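PDB 6SCE: uncharacterized protein from Thermus thermophilus HB8, which acts in Type III CRISPR defence as a DNA nuclease that is switched on by cyclic oligoadenylate. Local coordinates for residues 513-526 and 540-554. Residues are numbered along the deposited sequence; the frame is centred on the assembly and turned at random. Where two conformers were deposited one is given.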
loop_
_atom_site.group_PDB
_atom_site.type_symbol
_atom_site.label_atom_id
_atom_site.label_comp_id
_atom_site.label_asym_id
_atom_site.label_seq_id
_atom_site.Cartn_x
_atom_site.Cartn_y
_atom_site.Cartn_z
ATOM N N LEU A 513 -10.433 -20.150 11.730
ATOM C CA LEU A 513 -10.934 -19.225 10.700
ATOM C C LEU A 513 -12.192 -19.692 9.951
ATOM O O LEU A 513 -13.097 -18.891 9.699
ATOM C CB LEU A 513 -9.826 -18.921 9.692
ATOM C CG LEU A 513 -8.668 -18.101 10.280
ATOM C CD1 LEU A 513 -7.472 -18.119 9.336
ATOM C CD2 LEU A 513 -9.106 -16.673 10.600
ATOM N N ALA A 514 -12.234 -20.960 9.558
ATOM C CA ALA A 514 -13.351 -21.482 8.771
ATOM C C ALA A 514 -14.730 -21.149 9.381
ATOM O O ALA A 514 -15.585 -20.587 8.694
ATOM C CB ALA A 514 -13.202 -22.985 8.542
ATOM N N PRO A 515 -14.947 -21.462 10.672
ATOM C CA PRO A 515 -16.197 -21.021 11.297
ATOM C C PRO A 515 -16.543 -19.555 11.010
ATOM O O PRO A 515 -17.709 -19.231 10.833
ATOM C CB PRO A 515 -15.924 -21.225 12.791
ATOM C CG PRO A 515 -14.996 -22.395 12.837
ATOM C CD PRO A 515 -14.192 -22.371 11.556
ATOM N N LYS A 516 -15.527 -18.692 10.955
ATOM C CA LYS A 516 -15.712 -17.249 10.783
ATOM C C LYS A 516 -15.609 -16.754 9.322
ATOM O O LYS A 516 -15.544 -15.553 9.091
ATOM C CB LYS A 516 -14.699 -16.506 11.665
ATOM C CG LYS A 516 -14.897 -16.754 13.154
ATOM C CD LYS A 516 -13.655 -16.466 13.975
ATOM C CE LYS A 516 -13.174 -15.040 13.799
ATOM N NZ LYS A 516 -12.072 -14.712 14.742
ATOM N N GLY A 517 -15.605 -17.664 8.354
ATOM C CA GLY A 517 -15.556 -17.293 6.942
ATOM C C GLY A 517 -14.169 -16.972 6.377
ATOM O O GLY A 517 -14.060 -16.474 5.249
ATOM N N GLY A 518 -13.113 -17.250 7.144
ATOM C CA GLY A 518 -11.736 -17.020 6.688
ATOM C C GLY A 518 -11.211 -18.234 5.933
ATOM O O GLY A 518 -11.726 -19.346 6.082
ATOM N N GLN A 519 -10.186 -18.019 5.121
ATOM C CA GLN A 519 -9.589 -19.090 4.328
ATOM C C GLN A 519 -8.096 -19.214 4.665
ATOM O O GLN A 519 -7.371 -18.215 4.619
ATOM C CB GLN A 519 -9.774 -18.793 2.844
ATOM C CG GLN A 519 -11.175 -19.070 2.331
ATOM C CD GLN A 519 -11.312 -20.467 1.735
ATOM O OE1 GLN A 519 -10.881 -21.462 2.336
ATOM N NE2 GLN A 519 -11.896 -20.547 0.532
ATOM N N ALA A 520 -7.655 -20.430 5.001
ATOM C CA ALA A 520 -6.233 -20.721 5.278
ATOM C C ALA A 520 -5.651 -21.687 4.256
ATOM O O ALA A 520 -6.359 -22.534 3.707
ATOM C CB ALA A 520 -6.060 -21.266 6.685
ATOM N N ARG A 521 -4.361 -21.517 3.984
ATOM C CA ARG A 521 -3.632 -22.327 3.037
ATOM C C ARG A 521 -2.261 -22.648 3.600
ATOM O O ARG A 521 -1.702 -21.893 4.414
ATOM C CB ARG A 521 -3.408 -21.591 1.714
ATOM C CG ARG A 521 -4.659 -21.074 1.030
ATOM C CD ARG A 521 -5.390 -22.167 0.266
ATOM N NE ARG A 521 -6.510 -21.604 -0.474
ATOM C CZ ARG A 521 -7.747 -21.474 0.001
ATOM N NH1 ARG A 521 -8.069 -21.892 1.224
ATOM N NH2 ARG A 521 -8.686 -20.938 -0.769
HETATM N N MSE A 522 -1.693 -23.749 3.110
HETATM C CA MSE A 522 -0.318 -24.098 3.456
HETATM C C MSE A 522 0.596 -23.271 2.580
HETATM O O MSE A 522 0.144 -22.330 1.915
HETATM C CB MSE A 522 -0.183 -25.621 3.341
HETATM C CG MSE A 522 -0.919 -26.239 4.508
HETATM SE SE MSE A 522 -0.254 -28.109 4.738
HETATM C CE MSE A 522 1.418 -27.560 5.578
ATOM N N GLY A 523 1.883 -23.601 2.596
ATOM C CA GLY A 523 2.916 -22.812 1.980
ATOM C C GLY A 523 3.120 -22.994 0.499
ATOM O O GLY A 523 2.462 -23.804 -0.160
ATOM N N GLY A 524 4.034 -22.202 -0.025
ATOM C CA GLY A 524 4.369 -22.292 -1.425
ATOM C C GLY A 524 5.116 -21.073 -1.914
ATOM O O GLY A 524 5.775 -20.369 -1.147
ATOM N N HIS A 525 5.003 -20.834 -3.214
ATOM C CA HIS A 525 5.796 -19.839 -3.879
ATOM C C HIS A 525 4.882 -18.742 -4.406
ATOM O O HIS A 525 3.872 -19.036 -5.034
ATOM C CB HIS A 525 6.583 -20.500 -5.013
ATOM C CG HIS A 525 7.707 -21.356 -4.515
ATOM N ND1 HIS A 525 7.519 -22.658 -4.103
ATOM C CD2 HIS A 525 9.013 -21.073 -4.294
ATOM C CE1 HIS A 525 8.672 -23.154 -3.685
ATOM N NE2 HIS A 525 9.594 -22.214 -3.792
ATOM N N LEU A 526 5.243 -17.500 -4.129
ATOM C CA LEU A 526 4.556 -16.352 -4.717
ATOM C C LEU A 526 5.295 -16.001 -6.000
ATOM O O LEU A 526 6.358 -15.386 -5.966
ATOM C CB LEU A 526 4.560 -15.178 -3.755
ATOM C CG LEU A 526 4.012 -15.479 -2.354
ATOM C CD1 LEU A 526 4.257 -14.312 -1.410
ATOM C CD2 LEU A 526 2.545 -15.791 -2.434
ATOM N N THR A 540 9.845 -15.777 -4.048
ATOM C CA THR A 540 9.607 -15.689 -2.594
ATOM C C THR A 540 8.759 -16.866 -2.114
ATOM O O THR A 540 7.773 -17.230 -2.742
ATOM C CB THR A 540 8.925 -14.367 -2.171
ATOM O OG1 THR A 540 9.797 -13.268 -2.416
ATOM C CG2 THR A 540 8.597 -14.370 -0.690
ATOM N N GLU A 541 9.158 -17.448 -0.985
ATOM C CA GLU A 541 8.510 -18.630 -0.426
ATOM C C GLU A 541 7.798 -18.251 0.831
ATOM O O GLU A 541 8.297 -17.433 1.594
ATOM C CB GLU A 541 9.551 -19.687 -0.036
ATOM C CG GLU A 541 10.068 -20.512 -1.192
ATOM C CD GLU A 541 11.289 -21.331 -0.814
ATOM O OE1 GLU A 541 11.305 -21.886 0.306
ATOM O OE2 GLU A 541 12.227 -21.410 -1.637
ATOM N N VAL A 542 6.651 -18.872 1.074
ATOM C CA VAL A 542 5.981 -18.694 2.347
ATOM C C VAL A 542 5.584 -20.050 2.922
ATOM O O VAL A 542 5.352 -20.990 2.184
ATOM C CB VAL A 542 4.709 -17.811 2.213
ATOM C CG1 VAL A 542 5.083 -16.402 1.769
ATOM C CG2 VAL A 542 3.724 -18.450 1.256
ATOM N N ASP A 543 5.407 -20.099 4.242
ATOM C CA ASP A 543 4.992 -21.331 4.944
ATOM C C ASP A 543 3.482 -21.490 5.117
ATOM O O ASP A 543 2.990 -22.551 5.528
ATOM C CB ASP A 543 5.666 -21.373 6.308
ATOM C CG ASP A 543 7.176 -21.491 6.206
ATOM O OD1 ASP A 543 7.658 -21.906 5.143
ATOM O OD2 ASP A 543 7.861 -21.137 7.185
ATOM N N GLY A 544 2.742 -20.422 4.810
ATOM C CA GLY A 544 1.308 -20.460 4.861
ATOM C C GLY A 544 0.744 -19.093 4.486
ATOM O O GLY A 544 1.456 -18.093 4.454
ATOM N N VAL A 545 -0.539 -19.070 4.171
ATOM C CA VAL A 545 -1.214 -17.813 3.900
ATOM C C VAL A 545 -2.682 -17.963 4.285
ATOM O O VAL A 545 -3.289 -19.025 4.123
ATOM C CB VAL A 545 -0.999 -17.346 2.436
ATOM C CG1 VAL A 545 -1.570 -18.342 1.434
ATOM C CG2 VAL A 545 -1.563 -15.951 2.192
ATOM N N PHE A 546 -3.234 -16.895 4.853
ATOM C CA PHE A 546 -4.663 -16.867 5.111
ATOM C C PHE A 546 -5.230 -15.475 4.840
ATOM O O PHE A 546 -4.500 -14.460 4.886
ATOM C CB PHE A 546 -5.054 -17.439 6.503
ATOM C CG PHE A 546 -4.510 -16.692 7.687
ATOM C CD1 PHE A 546 -3.260 -16.998 8.202
ATOM C CD2 PHE A 546 -5.294 -15.762 8.356
ATOM C CE1 PHE A 546 -2.773 -16.334 9.321
ATOM C CE2 PHE A 546 -4.825 -15.101 9.481
ATOM C CZ PHE A 546 -3.558 -15.376 9.960
ATOM N N PHE A 547 -6.524 -15.452 4.531
ATOM C CA PHE A 547 -7.244 -14.212 4.246
ATOM C C PHE A 547 -8.434 -14.133 5.197
ATOM O O PHE A 547 -9.175 -15.100 5.337
ATOM C CB PHE A 547 -7.678 -14.187 2.780
ATOM C CG PHE A 547 -8.384 -12.927 2.385
ATOM C CD1 PHE A 547 -7.727 -11.715 2.415
ATOM C CD2 PHE A 547 -9.726 -12.955 2.007
ATOM C CE1 PHE A 547 -8.379 -10.542 2.083
ATOM C CE2 PHE A 547 -10.379 -11.786 1.656
ATOM C CZ PHE A 547 -9.704 -10.579 1.695
ATOM N N HIS A 548 -8.576 -13.012 5.901
ATOM C CA HIS A 548 -9.717 -12.856 6.786
ATOM C C HIS A 548 -10.172 -11.410 6.788
ATOM O O HIS A 548 -9.446 -10.538 7.235
ATOM C CB HIS A 548 -9.362 -13.299 8.205
ATOM C CG HIS A 548 -10.539 -13.349 9.127
ATOM N ND1 HIS A 548 -11.703 -14.010 8.801
ATOM C CD2 HIS A 548 -10.732 -12.824 10.362
ATOM C CE1 HIS A 548 -12.572 -13.872 9.791
ATOM N NE2 HIS A 548 -12.007 -13.161 10.749
ATOM N N ARG A 549 -11.359 -11.170 6.249
ATOM C CA ARG A 549 -12.032 -9.866 6.353
ATOM C C ARG A 549 -11.273 -8.634 5.841
ATOM O O ARG A 549 -11.357 -7.581 6.441
ATOM C CB ARG A 549 -12.457 -9.645 7.802
ATOM C CG ARG A 549 -13.446 -10.726 8.247
ATOM C CD ARG A 549 -14.088 -10.417 9.576
ATOM N NE ARG A 549 -14.790 -9.127 9.606
ATOM C CZ ARG A 549 -16.012 -8.887 9.127
ATOM N NH1 ARG A 549 -16.729 -9.825 8.514
ATOM N NH2 ARG A 549 -16.521 -7.670 9.253
ATOM N N GLY A 550 -10.553 -8.746 4.730
ATOM C CA GLY A 550 -9.838 -7.569 4.157
ATOM C C GLY A 550 -8.392 -7.375 4.603
ATOM O O GLY A 550 -7.767 -6.269 4.402
ATOM N N ALA A 551 -7.853 -8.427 5.228
ATOM C CA ALA A 551 -6.424 -8.481 5.529
ATOM C C ALA A 551 -5.866 -9.832 5.100
ATOM O O ALA A 551 -6.402 -10.891 5.443
ATOM C CB ALA A 551 -6.158 -8.222 6.994
ATOM N N LEU A 552 -4.815 -9.780 4.290
ATOM C CA LEU A 552 -4.048 -10.968 3.930
ATOM C C LEU A 552 -2.951 -11.179 4.967
ATOM O O LEU A 552 -2.352 -10.216 5.465
ATOM C CB LEU A 552 -3.400 -10.794 2.556
ATOM C CG LEU A 552 -2.862 -12.075 1.919
ATOM C CD1 LEU A 552 -3.939 -13.097 1.687
ATOM C CD2 LEU A 552 -2.235 -11.695 0.585
ATOM N N TRP A 553 -2.688 -12.444 5.287
ATOM C CA TRP A 553 -1.644 -12.814 6.249
ATOM C C TRP A 553 -0.727 -13.835 5.601
ATOM O O TRP A 553 -1.205 -14.784 4.983
ATOM C CB TRP A 553 -2.240 -13.492 7.490
ATOM C CG TRP A 553 -3.068 -12.625 8.392
ATOM C CD1 TRP A 553 -4.313 -12.136 8.142
ATOM C CD2 TRP A 553 -2.737 -12.224 9.719
ATOM N NE1 TRP A 553 -4.759 -11.397 9.219
ATOM C CE2 TRP A 553 -3.819 -11.453 10.206
ATOM C CE3 TRP A 553 -1.626 -12.432 10.547
ATOM C CZ2 TRP A 553 -3.819 -10.888 11.479
ATOM C CZ3 TRP A 553 -1.616 -11.854 11.790
ATOM C CH2 TRP A 553 -2.708 -11.081 12.250
ATOM N N PHE A 554 0.577 -13.619 5.745
ATOM C CA PHE A 554 1.581 -14.604 5.399
ATOM C C PHE A 554 2.089 -15.228 6.689
ATOM O O PHE A 554 2.246 -14.540 7.700
ATOM C CB PHE A 554 2.745 -13.952 4.660
ATOM C CG PHE A 554 2.369 -13.375 3.330
ATOM C CD1 PHE A 554 1.575 -14.092 2.446
ATOM C CD2 PHE A 554 2.818 -12.119 2.956
ATOM C CE1 PHE A 554 1.225 -13.557 1.219
ATOM C CE2 PHE A 554 2.476 -11.584 1.727
ATOM C CZ PHE A 554 1.696 -12.300 0.857
HETATM O O HOH W 1 3.547 -25.113 4.214
HETATM O O HOH W 2 8.464 -13.239 -5.133
#
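L513 packs one methyl, CD1, 3.4 Å from F546 CD2 and lays the other, CD2, over a face of the H548 imidazole, a CH-pi contact 4.1 Å from the ring centroid. H548 extends its ring away from its own backbone N (chi1 -172°), which brings it alongside the Schellman turn ending helix 499-513, and R549 CG covers the opposite face. G517 supplies that turn's positive phi, while G518, without a side chain, lets H548 ND1 approach its CA to 3.7 Å.

From here strands 519-526 and 544-548 pair antiparallel: Q519 with F547 and R521 with V545 each exchange two backbone hydrogen bonds, and small A520 leaves room for F546. At the far end G524 and V542 exchange two more, and L526 CD1 touches both V542 CG1, at 3.9 Å, and F554 CZ, at 4.0 Å.

The ladder is looser between these zones. A water joins G523 N (2.8 Å) to D543 O (2.9 Å), and M522 O is buried without a partner. H525 lies beside exposed E541 on the A520/F546 face; on the other, R521 NH1 bonds Q519 OE1 and NE forms a salt bridge with E426 OE1.

Sequence and topology suggest a PD-(D/E)XK nuclease core, D543 probably being the motif aspartate; its OD2 accepts a hydrogen bond from C557 N. D543 and G544 form a classic bulge opposite V555, so direct pairing stops where D543 stands, probably setting its carboxylate apart from the regular ladder.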